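Local coordinates for putative aminopeptidase (Leishmania major, PDB 5NTH), which probably acts as a manganese-dependent leucyl aminopeptidase of the M17 family, trimming residues from peptide N termini, and here binds the inhibitor actinonin, at residues A[27-31]-A[174-178]; A[110-115]-A[450-455]; A[280-284]-A[336-340]; A[399-405]-A[499-504]. All coordinates share one frame; numbering follows the deposited sequence.

Interaction 1: A[27-31]-A[174-178]; sequences NFKSN and YMKQA
Neighbouring parallel strands of an N-terminal sheet, 32-34 and 181-185, are each entered from a loop, and the two loops meet through F28, K29 and N31 on one side and M175 and Q177 on the other. The methyl end of M175 does the apolar work. Its CE sits 3.7 Å from CE1 of F28 and equally close to CD1, coming in obliquely at one flank of the ring. A bend at chi2 of M175 swings the thioether round to reach it, while F28, with CG anti to the backbone N (chi1 -169°), brings ring atoms CD1 and CE1 to that methyl and CZ to the end of Q177. The amide plane of Q177 is turned 42° from the ring. The same amide lies close to the backbone of the first loop: K29 O is 3.6 Å from Q177 CD. The chains converge as the strands approach, the separation of CA atoms falling from 9.8 Å for F28 and M175 to 6.9 Å for N31 and Q177. The loops thus come together just ahead of two strands that run side by side in the mixed sheet, and N31 is already backbone-bonded with L181. S30 OG is hydrogen-bonded to the N of V32 at the start of the strand, and N31 OD1 receives Q214 NE2 from helix 203-221. That helix touches both apolar groups, F28 through Q214 and M175 through R218. CB of N31 rests beside the end of Q177, their two amide planes only 10° from parallel.

Interaction 2: A[110-115]-A[450-455]; sequences RTNCPY and LQSGDL
Y115 and Q451 meet almost at right angles, the phenol ring and the side-chain amide being 86° apart, and this crossing marks one end of the contact between the loop 110-115 and the close of helix 439-452. NE2 of Q451 stands at the ring edge, near its plane, and donates to Y115 OH over 3.1 Å; the hydroxyl in turn lies close to the amide plane. The bond is bent (137°), Q451 OE1 is just as near the same OH, and NE2 also makes a weak bond to G146 O. A fold in the Q451 chain at chi2 (-60°) carries the amide back to the tyrosine. On the ring's face, CG of P114 sits over the centre, 4.0 Å above the plane. Further along, L450 turns its methyl groups to the loop's carbonyls: CD2 is 3.6 Å from both T111 O and N112 O, and CD1 approaches R110 O. Its own backbone O meets C113 CB at 3.3 Å, in the last turn of the helix, just before G453, with positive phi, leaves helical geometry. L455 crosses N112 with CD1 3.4 Å from OD1 and sets CD2 4.0 Å from C113 CB. N112 OD1 also accepts from the N of C113, while ND2 is held by D118 and by E464 of the third subunit. R110 forms a salt bridge with E442 of that subunit and a hydrogen bond to its A436 O. The contact thus joins the N-terminal domain to the catalytic domain chiefly by methyl and methylene groups resting on carbonyl oxygens, and the loop's ionic bonding is directed to the neighbouring subunit.

Interaction 3: A[280-284]-A[336-340]; sequences RYRNP and VRSMK
K340 NZ donates to the hydroxyl of Y281 across 3.0 Å, joining helix 323-341 to strand 275-282 of the catalytic domain. The helix lies against the large mixed sheet of that domain, and the axes of 336-340 and 280-282 pass 10.8 Å apart, nearly parallel at 24°. The lysine chain runs out extended and then bends at chi4 (-52°), which turns the ammonium group to the hydroxyl, obliquely to the ring. M339 meets the other flank. Its CE presses on CD2 of Y281 at 3.3 Å, and its SD stands 5.3 Å from the ring centroid, 87° off the normal, a Met-aromatic contact made at the edge. The methionine and tyrosine run antiparallel alongside each other. The sulfur also approaches N283, 3.6 Å from ND2, but the asparagine amide is bound elsewhere: ND2 donates to I349 O on the adjoining strand and OD1 accepts from the N of N285, which fixes the amide beside the sulfur. On the helical turn before, V336 contributes one methyl to the base of the tyrosine, with CG2 resting 4.0 Å from Y281 CB.

Interaction 4: A[399-405]-A[499-504]; sequences VYYATGE and HLSERF
R503 NE donates to T403 O at 2.9 Å, nearly straight (164°) and close to the guanidinium plane, so the arginine grips the last turn of helix 391-404 by a main-chain carbonyl. A second tie runs through T403 OG1, which accepts from the N of S501 at 3.1 Å and donates to V399 O at 2.8 Å, one turn back. That carbonyl also takes the N of T403. With OG1 lodged between backbone N and carbonyl carbon (chi1 58°), the hydroxyl can face both partners, and CG2 is left over the face of F504, 4.3 Å from its centroid, a CH-pi contact. R503 NH2 goes on to Q406 O, while G404 O lies over one guanidinium face. The partner loop folds as an ST turn at S501, within a type I turn from S501 to F504. Packing spreads from there: G404 CA sits 3.7 Å from S501 CB, H499 O meets the edge of Y400, and V399 CB touches L500 CD2 at 3.8 Å. V399 itself is about 10 Å, side chain to side chain, from the manganese ligand K298. A positive guanidinium at the carbonyl end of a helix would probably be favoured electrostatically, since these oxygens carry the negative end of the helix dipole.

In the fold
From the N terminus, interaction 1 closes a loop of 142 residues by bringing two strand-entry loops of the N-terminal sheet together. Interaction 2 opens within that loop, at 110-115, and closes only at 450-455, so the two cross; it ties the N-terminal domain to the catalytic domain. Interaction 3 opens and closes between the segments of interaction 2, pinning helix 323-341 to an antiparallel strand of the large sheet. Interaction 4 crosses interaction 2 in turn, joining the end of helix 391-404 to the loop between helix 488-497 and strand 508-512. Interactions 1, 3 and 4 follow in series. Interactions 1 and 4 lie on opposite sides of the chain's centre, their centres about 37 Å apart.

Interaction 1: A[27-31]-A[174-178]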
loop_
_atom_site.group_PDB
_atom_site.type_symbol
_atom_site.label_atom_id
_atom_site.label_comp_id
_atom_site.label_asym_id
_atom_site.label_seq_id
_atom_site.Cartn_x
_atom_site.Cartn_y
_atom_site.Cartn_z
ATOM N N ASN A 27 -22.586 6.733 40.666
ATOM C CA ASN A 27 -23.725 7.592 41.017
ATOM C C ASN A 27 -24.302 8.370 39.841
ATOM O O ASN A 27 -25.064 9.319 40.030
ATOM C CB ASN A 27 -23.323 8.601 42.090
ATOM C CG ASN A 27 -22.689 7.942 43.289
ATOM O OD1 ASN A 27 -21.515 8.182 43.585
ATOM N ND2 ASN A 27 -23.455 7.087 43.980
ATOM N N PHE A 28 -23.968 7.972 38.623
ATOM C CA PHE A 28 -24.353 8.744 37.455
ATOM C C PHE A 28 -25.853 9.008 37.383
ATOM O O PHE A 28 -26.644 8.102 37.590
ATOM C CB PHE A 28 -23.913 8.011 36.185
ATOM C CG PHE A 28 -24.036 8.833 34.970
ATOM C CD1 PHE A 28 -23.024 9.664 34.609
ATOM C CD2 PHE A 28 -25.191 8.814 34.227
ATOM C CE1 PHE A 28 -23.143 10.460 33.488
ATOM C CE2 PHE A 28 -25.332 9.594 33.111
ATOM C CZ PHE A 28 -24.303 10.430 32.742
ATOM N N LYS A 29 -26.227 10.245 37.078
ATOM C CA LYS A 29 -27.581 10.564 36.653
ATOM C C LYS A 29 -27.563 11.339 35.367
ATOM O O LYS A 29 -26.700 12.184 35.149
ATOM C CB LYS A 29 -28.303 11.383 37.713
ATOM C CG LYS A 29 -28.537 10.571 38.975
ATOM C CD LYS A 29 -29.369 11.313 40.027
ATOM C CE LYS A 29 -29.529 10.483 41.314
ATOM N NZ LYS A 29 -28.226 10.158 42.000
ATOM N N SER A 30 -28.552 11.102 34.518
ATOM C CA SER A 30 -28.650 11.901 33.315
ATOM C C SER A 30 -28.868 13.360 33.715
ATOM O O SER A 30 -29.029 13.690 34.894
ATOM C CB SER A 30 -29.762 11.410 32.372
ATOM O OG SER A 30 -30.919 12.222 32.379
ATOM N N ASN A 31 -28.860 14.228 32.724
ATOM C CA ASN A 31 -29.171 15.617 32.958
ATOM C C ASN A 31 -30.358 15.992 32.141
ATOM O O ASN A 31 -30.436 17.104 31.614
ATOM C CB ASN A 31 -27.965 16.511 32.628
ATOM C CG ASN A 31 -27.617 16.542 31.131
ATOM O OD1 ASN A 31 -28.068 15.696 30.305
ATOM N ND2 ASN A 31 -26.798 17.531 30.770
ATOM N N TYR A 174 -13.011 13.954 35.250
ATOM C CA TYR A 174 -13.402 13.860 33.853
ATOM C C TYR A 174 -14.938 13.930 33.664
ATOM O O TYR A 174 -15.480 13.348 32.741
ATOM C CB TYR A 174 -12.795 12.568 33.223
ATOM C CG TYR A 174 -11.283 12.485 33.355
ATOM C CD1 TYR A 174 -10.697 12.034 34.536
ATOM C CD2 TYR A 174 -10.432 12.876 32.311
ATOM C CE1 TYR A 174 -9.307 11.959 34.678
ATOM C CE2 TYR A 174 -9.040 12.813 32.444
ATOM C CZ TYR A 174 -8.479 12.356 33.638
ATOM O OH TYR A 174 -7.124 12.292 33.848
ATOM N N MET A 175 -15.633 14.653 34.531
ATOM C CA MET A 175 -17.079 14.643 34.539
ATOM C C MET A 175 -17.612 16.051 34.463
ATOM O O MET A 175 -17.407 16.817 35.380
ATOM C CB MET A 175 -17.566 14.039 35.837
ATOM C CG MET A 175 -19.063 14.125 36.049
ATOM S SD MET A 175 -19.904 13.061 34.870
ATOM C CE MET A 175 -21.459 12.802 35.748
ATOM N N LYS A 176 -18.343 16.357 33.401
ATOM C CA LYS A 176 -18.962 17.646 33.221
ATOM C C LYS A 176 -20.437 17.480 32.876
ATOM O O LYS A 176 -20.783 16.772 31.963
ATOM C CB LYS A 176 -18.264 18.384 32.109
ATOM C CG LYS A 176 -18.648 19.842 31.949
ATOM C CD LYS A 176 -17.857 20.412 30.782
ATOM C CE LYS A 176 -18.571 21.533 30.054
ATOM N NZ LYS A 176 -18.076 22.860 30.505
ATOM N N GLN A 177 -21.287 18.143 33.643
ATOM C CA GLN A 177 -22.742 18.165 33.462
ATOM C C GLN A 177 -23.205 19.565 33.877
ATOM O O GLN A 177 -23.793 19.783 34.940
ATOM C CB GLN A 177 -23.421 17.069 34.283
ATOM C CG GLN A 177 -23.289 15.704 33.625
ATOM C CD GLN A 177 -24.366 14.730 34.074
ATOM O OE1 GLN A 177 -24.645 14.603 35.269
ATOM N NE2 GLN A 177 -24.966 14.018 33.108
ATOM N N ALA A 178 -22.848 20.501 33.010
ATOM C CA ALA A 178 -22.852 21.919 33.305
ATOM C C ALA A 178 -24.222 22.465 33.066
ATOM O O ALA A 178 -24.658 23.382 33.749
ATOM C CB ALA A 178 -21.850 22.644 32.408
#

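Interaction 2: A[110-115]-A[450-455]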
loop_
_atom_site.group_PDB
_atom_site.type_symbol
_atom_site.label_atom_id
_atom_site.label_comp_id
_atom_site.label_asym_id
_atom_site.label_seq_id
_atom_site.Cartn_x
_atom_site.Cartn_y
_atom_site.Cartn_z
ATOM N N ARG A 110 -39.184 2.873 5.148
ATOM C CA ARG A 110 -39.676 1.764 5.956
ATOM C C ARG A 110 -38.648 1.311 7.035
ATOM O O ARG A 110 -39.050 0.788 8.092
ATOM C CB ARG A 110 -40.108 0.584 5.032
ATOM C CG ARG A 110 -39.129 -0.595 4.947
ATOM C CD ARG A 110 -39.419 -1.645 3.868
ATOM N NE ARG A 110 -39.251 -1.053 2.554
ATOM C CZ ARG A 110 -38.446 -1.457 1.568
ATOM N NH1 ARG A 110 -37.688 -2.544 1.643
ATOM N NH2 ARG A 110 -38.428 -0.727 0.451
ATOM N N THR A 111 -37.341 1.489 6.740
ATOM C CA THR A 111 -36.229 1.026 7.611
ATOM C C THR A 111 -35.769 2.015 8.677
ATOM O O THR A 111 -34.788 1.746 9.371
ATOM C CB THR A 111 -34.952 0.720 6.805
ATOM O OG1 THR A 111 -34.502 1.918 6.151
ATOM C CG2 THR A 111 -35.185 -0.391 5.784
ATOM N N ASN A 112 -36.464 3.145 8.788
ATOM C CA ASN A 112 -36.112 4.196 9.705
ATOM C C ASN A 112 -37.244 4.424 10.678
ATOM O O ASN A 112 -38.394 4.062 10.443
ATOM C CB ASN A 112 -35.807 5.496 8.939
ATOM C CG ASN A 112 -35.059 6.547 9.777
ATOM O OD1 ASN A 112 -34.777 6.355 10.975
ATOM N ND2 ASN A 112 -34.737 7.670 9.142
ATOM N N CYS A 113 -36.878 5.038 11.784
ATOM C CA CYS A 113 -37.780 5.310 12.847
ATOM C C CYS A 113 -38.746 6.382 12.393
ATOM O O CYS A 113 -38.323 7.478 12.039
ATOM C CB CYS A 113 -36.970 5.778 14.043
ATOM S SG CYS A 113 -37.956 6.655 15.242
ATOM N N PRO A 114 -40.053 6.088 12.432
ATOM C CA PRO A 114 -41.098 7.017 11.915
ATOM C C PRO A 114 -41.238 8.347 12.677
ATOM O O PRO A 114 -41.806 9.308 12.159
ATOM C CB PRO A 114 -42.376 6.213 12.074
ATOM C CG PRO A 114 -42.098 5.442 13.312
ATOM C CD PRO A 114 -40.658 5.009 13.222
ATOM N N TYR A 115 -40.725 8.376 13.902
ATOM C CA TYR A 115 -40.650 9.603 14.692
ATOM C C TYR A 115 -39.437 10.465 14.328
ATOM O O TYR A 115 -39.343 11.581 14.795
ATOM C CB TYR A 115 -40.571 9.257 16.183
ATOM C CG TYR A 115 -41.541 8.183 16.620
ATOM C CD1 TYR A 115 -42.890 8.222 16.219
ATOM C CD2 TYR A 115 -41.120 7.127 17.417
ATOM C CE1 TYR A 115 -43.785 7.238 16.602
ATOM C CE2 TYR A 115 -42.008 6.121 17.798
ATOM C CZ TYR A 115 -43.348 6.181 17.402
ATOM O OH TYR A 115 -44.229 5.185 17.789
ATOM N N LEU A 450 -36.925 0.327 15.322
ATOM C CA LEU A 450 -37.713 1.432 14.767
ATOM C C LEU A 450 -38.402 2.230 15.844
ATOM O O LEU A 450 -38.538 3.446 15.740
ATOM C CB LEU A 450 -38.782 0.920 13.812
ATOM C CG LEU A 450 -38.296 0.134 12.611
ATOM C CD1 LEU A 450 -39.464 -0.327 11.735
ATOM C CD2 LEU A 450 -37.279 0.984 11.842
ATOM N N GLN A 451 -38.879 1.532 16.864
ATOM C CA GLN A 451 -39.538 2.184 17.982
ATOM C C GLN A 451 -38.550 2.891 18.883
ATOM O O GLN A 451 -38.906 3.882 19.460
ATOM C CB GLN A 451 -40.369 1.193 18.822
ATOM C CG GLN A 451 -41.784 0.916 18.315
ATOM C CD GLN A 451 -42.681 2.155 18.233
ATOM O OE1 GLN A 451 -43.203 2.457 17.146
ATOM N NE2 GLN A 451 -42.873 2.877 19.375
ATOM N N SER A 452 -37.334 2.370 19.020
ATOM C CA SER A 452 -36.337 2.922 19.944
ATOM C C SER A 452 -35.478 4.023 19.354
ATOM O O SER A 452 -34.839 4.719 20.096
ATOM C CB SER A 452 -35.372 1.831 20.437
ATOM O OG SER A 452 -34.471 1.421 19.431
ATOM N N GLY A 453 -35.406 4.131 18.036
ATOM C CA GLY A 453 -34.403 4.958 17.378
ATOM C C GLY A 453 -32.958 4.449 17.399
ATOM O O GLY A 453 -32.049 5.199 17.049
ATOM N N ASP A 454 -32.745 3.208 17.850
ATOM C CA ASP A 454 -31.459 2.492 17.739
ATOM C C ASP A 454 -31.635 1.494 16.580
ATOM O O ASP A 454 -31.952 0.314 16.771
ATOM C CB ASP A 454 -31.139 1.702 19.020
ATOM C CG ASP A 454 -30.645 2.566 20.185
ATOM O OD1 ASP A 454 -30.598 3.807 20.095
ATOM O OD2 ASP A 454 -30.280 1.982 21.233
ATOM N N LEU A 455 -31.399 1.974 15.377
ATOM C CA LEU A 455 -31.753 1.232 14.186
ATOM C C LEU A 455 -30.955 -0.066 13.947
ATOM O O LEU A 455 -29.908 -0.312 14.531
ATOM C CB LEU A 455 -31.664 2.146 12.967
ATOM C CG LEU A 455 -32.371 3.494 13.060
ATOM C CD1 LEU A 455 -32.172 4.283 11.772
ATOM C CD2 LEU A 455 -33.843 3.315 13.333
#

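Interaction 3: A[280-284]-A[336-340]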
loop_
_atom_site.group_PDB
_atom_site.type_symbol
_atom_site.label_atom_id
_atom_site.label_comp_id
_atom_site.label_asym_id
_atom_site.label_seq_id
_atom_site.Cartn_x
_atom_site.Cartn_y
_atom_site.Cartn_z
ATOM N N ARG A 280 -27.013 -10.919 37.228
ATOM C CA ARG A 280 -28.318 -11.538 36.967
ATOM C C ARG A 280 -29.338 -11.282 38.086
ATOM O O ARG A 280 -28.995 -11.318 39.273
ATOM C CB ARG A 280 -28.150 -13.033 36.747
ATOM C CG ARG A 280 -27.505 -13.743 37.938
ATOM C CD ARG A 280 -27.717 -15.250 37.914
ATOM N NE ARG A 280 -29.122 -15.619 37.595
ATOM C CZ ARG A 280 -30.060 -16.048 38.442
ATOM N NH1 ARG A 280 -29.816 -16.199 39.741
ATOM N NH2 ARG A 280 -31.267 -16.336 37.968
ATOM N N TYR A 281 -30.583 -11.045 37.675
ATOM C CA TYR A 281 -31.719 -10.815 38.572
ATOM C C TYR A 281 -32.800 -11.826 38.263
ATOM O O TYR A 281 -33.138 -12.010 37.080
ATOM C CB TYR A 281 -32.298 -9.424 38.348
ATOM C CG TYR A 281 -33.276 -8.909 39.395
ATOM C CD1 TYR A 281 -32.938 -8.851 40.743
ATOM C CD2 TYR A 281 -34.512 -8.393 39.016
ATOM C CE1 TYR A 281 -33.831 -8.320 41.696
ATOM C CE2 TYR A 281 -35.423 -7.865 39.943
ATOM C CZ TYR A 281 -35.089 -7.831 41.295
ATOM O OH TYR A 281 -35.993 -7.303 42.218
ATOM N N ARG A 282 -33.289 -12.498 39.320
ATOM C CA ARG A 282 -34.593 -13.159 39.301
ATOM C C ARG A 282 -35.642 -12.138 39.702
ATOM O O ARG A 282 -35.556 -11.512 40.773
ATOM C CB ARG A 282 -34.686 -14.362 40.243
ATOM C CG ARG A 282 -36.056 -15.119 40.174
ATOM C CD ARG A 282 -36.078 -16.439 40.962
ATOM N NE ARG A 282 -34.728 -17.022 40.871
ATOM C CZ ARG A 282 -34.339 -18.094 40.162
ATOM N NH1 ARG A 282 -33.036 -18.411 40.169
ATOM N NH2 ARG A 282 -35.205 -18.863 39.481
ATOM N N ASN A 283 -36.641 -11.996 38.837
ATOM C CA ASN A 283 -37.734 -11.068 39.051
ATOM C C ASN A 283 -38.712 -11.693 40.054
ATOM O O ASN A 283 -39.291 -12.761 39.775
ATOM C CB ASN A 283 -38.414 -10.757 37.717
ATOM C CG ASN A 283 -39.478 -9.697 37.839
ATOM O OD1 ASN A 283 -39.739 -9.178 38.931
ATOM N ND2 ASN A 283 -40.107 -9.366 36.715
ATOM N N PRO A 284 -38.904 -11.039 41.218
ATOM C CA PRO A 284 -39.847 -11.620 42.166
ATOM C C PRO A 284 -41.285 -11.555 41.696
ATOM O O PRO A 284 -42.059 -12.404 42.111
ATOM C CB PRO A 284 -39.678 -10.775 43.437
ATOM C CG PRO A 284 -38.525 -9.851 43.194
ATOM C CD PRO A 284 -38.343 -9.765 41.707
ATOM N N VAL A 336 -33.786 -3.645 35.050
ATOM C CA VAL A 336 -33.919 -3.914 36.470
ATOM C C VAL A 336 -34.494 -2.741 37.262
ATOM O O VAL A 336 -35.263 -2.944 38.196
ATOM C CB VAL A 336 -32.600 -4.367 37.077
ATOM C CG1 VAL A 336 -32.615 -4.295 38.602
ATOM C CG2 VAL A 336 -32.290 -5.769 36.625
ATOM N N ARG A 337 -34.108 -1.521 36.921
ATOM C CA ARG A 337 -34.631 -0.357 37.629
ATOM C C ARG A 337 -36.122 -0.232 37.416
ATOM O O ARG A 337 -36.846 0.172 38.329
ATOM C CB ARG A 337 -33.945 0.924 37.165
ATOM C CG ARG A 337 -32.777 1.268 38.046
ATOM C CD ARG A 337 -31.913 2.371 37.480
ATOM N NE ARG A 337 -30.836 2.738 38.414
ATOM C CZ ARG A 337 -29.784 3.492 38.097
ATOM N NH1 ARG A 337 -29.622 3.987 36.865
ATOM N NH2 ARG A 337 -28.874 3.735 39.017
ATOM N N SER A 338 -36.574 -0.544 36.201
ATOM C CA SER A 338 -37.982 -0.476 35.875
ATOM C C SER A 338 -38.766 -1.564 36.682
ATOM O O SER A 338 -39.821 -1.306 37.279
ATOM C CB SER A 338 -38.160 -0.598 34.359
ATOM O OG SER A 338 -39.540 -0.559 33.978
ATOM N N MET A 339 -38.210 -2.770 36.722
ATOM C CA MET A 339 -38.746 -3.874 37.526
ATOM C C MET A 339 -38.966 -3.492 38.992
ATOM O O MET A 339 -39.995 -3.824 39.569
ATOM C CB MET A 339 -37.836 -5.115 37.431
ATOM C CG MET A 339 -37.984 -5.843 36.121
ATOM S SD MET A 339 -37.112 -7.408 36.042
ATOM C CE MET A 339 -35.465 -6.889 36.247
ATOM N N LYS A 340 -38.009 -2.787 39.573
ATOM C CA LYS A 340 -38.110 -2.320 40.953
ATOM C C LYS A 340 -39.109 -1.177 41.160
ATOM O O LYS A 340 -39.519 -0.919 42.291
ATOM C CB LYS A 340 -36.740 -1.873 41.437
ATOM C CG LYS A 340 -35.753 -3.018 41.538
ATOM C CD LYS A 340 -34.578 -2.608 42.394
ATOM C CE LYS A 340 -33.612 -3.755 42.625
ATOM N NZ LYS A 340 -34.258 -4.994 43.124
#

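Interaction 4: A[399-405]-A[499-504]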
loop_
_atom_site.group_PDB
_atom_site.type_symbol
_atom_site.label_atom_id
_atom_site.label_comp_id
_atom_site.label_asym_id
_atom_site.label_seq_id
_atom_site.Cartn_x
_atom_site.Cartn_y
_atom_site.Cartn_z
ATOM N N VAL A 399 -20.987 -16.466 25.467
ATOM C CA VAL A 399 -22.271 -17.043 25.211
ATOM C C VAL A 399 -22.338 -18.448 25.811
ATOM O O VAL A 399 -23.380 -18.819 26.362
ATOM C CB VAL A 399 -22.660 -16.995 23.734
ATOM C CG1 VAL A 399 -22.741 -15.544 23.280
ATOM C CG2 VAL A 399 -21.713 -17.820 22.857
ATOM N N TYR A 400 -21.232 -19.196 25.791
ATOM C CA TYR A 400 -21.222 -20.502 26.432
ATOM C C TYR A 400 -21.481 -20.361 27.928
ATOM O O TYR A 400 -22.346 -21.022 28.480
ATOM C CB TYR A 400 -19.945 -21.302 26.176
ATOM C CG TYR A 400 -20.104 -22.677 26.745
ATOM C CD1 TYR A 400 -20.731 -23.701 26.018
ATOM C CD2 TYR A 400 -19.738 -22.934 28.068
ATOM C CE1 TYR A 400 -20.929 -24.971 26.586
ATOM C CE2 TYR A 400 -19.935 -24.189 28.653
ATOM C CZ TYR A 400 -20.527 -25.207 27.912
ATOM O OH TYR A 400 -20.726 -26.423 28.500
ATOM N N TYR A 401 -20.751 -19.495 28.595
ATOM C CA TYR A 401 -21.069 -19.214 30.004
ATOM C C TYR A 401 -22.549 -18.941 30.255
ATOM O O TYR A 401 -23.122 -19.439 31.204
ATOM C CB TYR A 401 -20.318 -18.005 30.543
ATOM C CG TYR A 401 -20.673 -17.794 31.992
ATOM C CD1 TYR A 401 -19.994 -18.484 32.970
ATOM C CD2 TYR A 401 -21.738 -16.963 32.384
ATOM C CE1 TYR A 401 -20.315 -18.352 34.311
ATOM C CE2 TYR A 401 -22.076 -16.823 33.732
ATOM C CZ TYR A 401 -21.349 -17.526 34.700
ATOM O OH TYR A 401 -21.626 -17.456 36.053
ATOM N N ALA A 402 -23.136 -18.091 29.433
ATOM C CA ALA A 402 -24.483 -17.604 29.672
ATOM C C ALA A 402 -25.503 -18.681 29.362
ATOM O O ALA A 402 -26.548 -18.732 30.009
ATOM C CB ALA A 402 -24.757 -16.378 28.842
ATOM N N THR A 403 -25.196 -19.545 28.393
ATOM C CA THR A 403 -26.131 -20.609 27.992
ATOM C C THR A 403 -25.907 -21.932 28.662
ATOM O O THR A 403 -26.827 -22.714 28.715
ATOM C CB THR A 403 -26.106 -20.885 26.487
ATOM O OG1 THR A 403 -24.782 -21.245 26.052
ATOM C CG2 THR A 403 -26.597 -19.692 25.763
ATOM N N GLY A 404 -24.693 -22.184 29.142
ATOM C CA GLY A 404 -24.330 -23.476 29.712
ATOM C C GLY A 404 -23.776 -23.518 31.123
ATOM O O GLY A 404 -23.543 -24.591 31.641
ATOM N N GLU A 405 -23.540 -22.387 31.760
ATOM C CA GLU A 405 -22.949 -22.401 33.099
ATOM C C GLU A 405 -23.788 -21.737 34.208
ATOM O O GLU A 405 -23.473 -21.845 35.396
ATOM C CB GLU A 405 -21.570 -21.769 33.007
ATOM C CG GLU A 405 -20.577 -22.635 32.250
ATOM C CD GLU A 405 -20.105 -23.831 33.051
ATOM O OE1 GLU A 405 -20.365 -23.836 34.272
ATOM O OE2 GLU A 405 -19.460 -24.750 32.470
ATOM N N HIS A 499 -20.675 -21.519 19.670
ATOM C CA HIS A 499 -20.226 -21.768 21.045
ATOM C C HIS A 499 -21.377 -21.795 22.028
ATOM O O HIS A 499 -21.163 -21.887 23.232
ATOM C CB HIS A 499 -19.075 -20.803 21.408
ATOM C CG HIS A 499 -17.897 -20.978 20.488
ATOM N ND1 HIS A 499 -17.014 -22.031 20.604
ATOM C CD2 HIS A 499 -17.552 -20.333 19.346
ATOM C CE1 HIS A 499 -16.150 -21.994 19.604
ATOM N NE2 HIS A 499 -16.458 -20.974 18.823
ATOM N N LEU A 500 -22.600 -21.758 21.504
ATOM C CA LEU A 500 -23.780 -21.854 22.349
ATOM C C LEU A 500 -23.881 -23.280 22.810
ATOM O O LEU A 500 -23.893 -24.193 21.987
ATOM C CB LEU A 500 -25.076 -21.511 21.617
ATOM C CG LEU A 500 -25.141 -20.174 20.892
ATOM C CD1 LEU A 500 -26.289 -20.177 19.905
ATOM C CD2 LEU A 500 -25.261 -19.019 21.864
ATOM N N SER A 501 -23.961 -23.457 24.119
ATOM C CA SER A 501 -24.274 -24.732 24.698
ATOM C C SER A 501 -25.457 -25.414 24.001
ATOM O O SER A 501 -26.435 -24.781 23.619
ATOM C CB SER A 501 -24.593 -24.573 26.170
ATOM O OG SER A 501 -25.292 -25.717 26.619
ATOM N N GLU A 502 -25.333 -26.728 23.838
ATOM C CA GLU A 502 -26.343 -27.529 23.149
ATOM C C GLU A 502 -27.642 -27.594 23.933
ATOM O O GLU A 502 -28.664 -27.844 23.358
ATOM C CB GLU A 502 -25.805 -28.923 22.811
ATOM C CG GLU A 502 -24.739 -28.892 21.707
ATOM C CD GLU A 502 -24.347 -30.274 21.149
ATOM O OE1 GLU A 502 -25.243 -31.176 21.027
ATOM O OE2 GLU A 502 -23.133 -30.447 20.797
ATOM N N ARG A 503 -27.614 -27.306 25.228
ATOM C CA ARG A 503 -28.840 -27.247 26.028
ATOM C C ARG A 503 -29.731 -26.038 25.710
ATOM O O ARG A 503 -30.904 -26.026 26.056
ATOM C CB ARG A 503 -28.513 -27.294 27.533
ATOM C CG ARG A 503 -28.221 -25.978 28.207
ATOM C CD ARG A 503 -28.044 -26.198 29.693
ATOM N NE ARG A 503 -27.646 -24.979 30.402
ATOM C CZ ARG A 503 -27.422 -24.892 31.721
ATOM N NH1 ARG A 503 -27.570 -25.944 32.511
ATOM N NH2 ARG A 503 -27.031 -23.735 32.270
ATOM N N PHE A 504 -29.167 -25.012 25.088
ATOM C CA PHE A 504 -29.919 -23.816 24.755
ATOM C C PHE A 504 -30.587 -24.022 23.417
ATOM O O PHE A 504 -29.925 -24.338 22.456
ATOM C CB PHE A 504 -28.984 -22.614 24.696
ATOM C CG PHE A 504 -29.579 -21.421 24.048
ATOM C CD1 PHE A 504 -30.515 -20.669 24.720
ATOM C CD2 PHE A 504 -29.209 -21.059 22.765
ATOM C CE1 PHE A 504 -31.098 -19.562 24.124
ATOM C CE2 PHE A 504 -29.763 -19.951 22.159
ATOM C CZ PHE A 504 -30.718 -19.192 22.847
#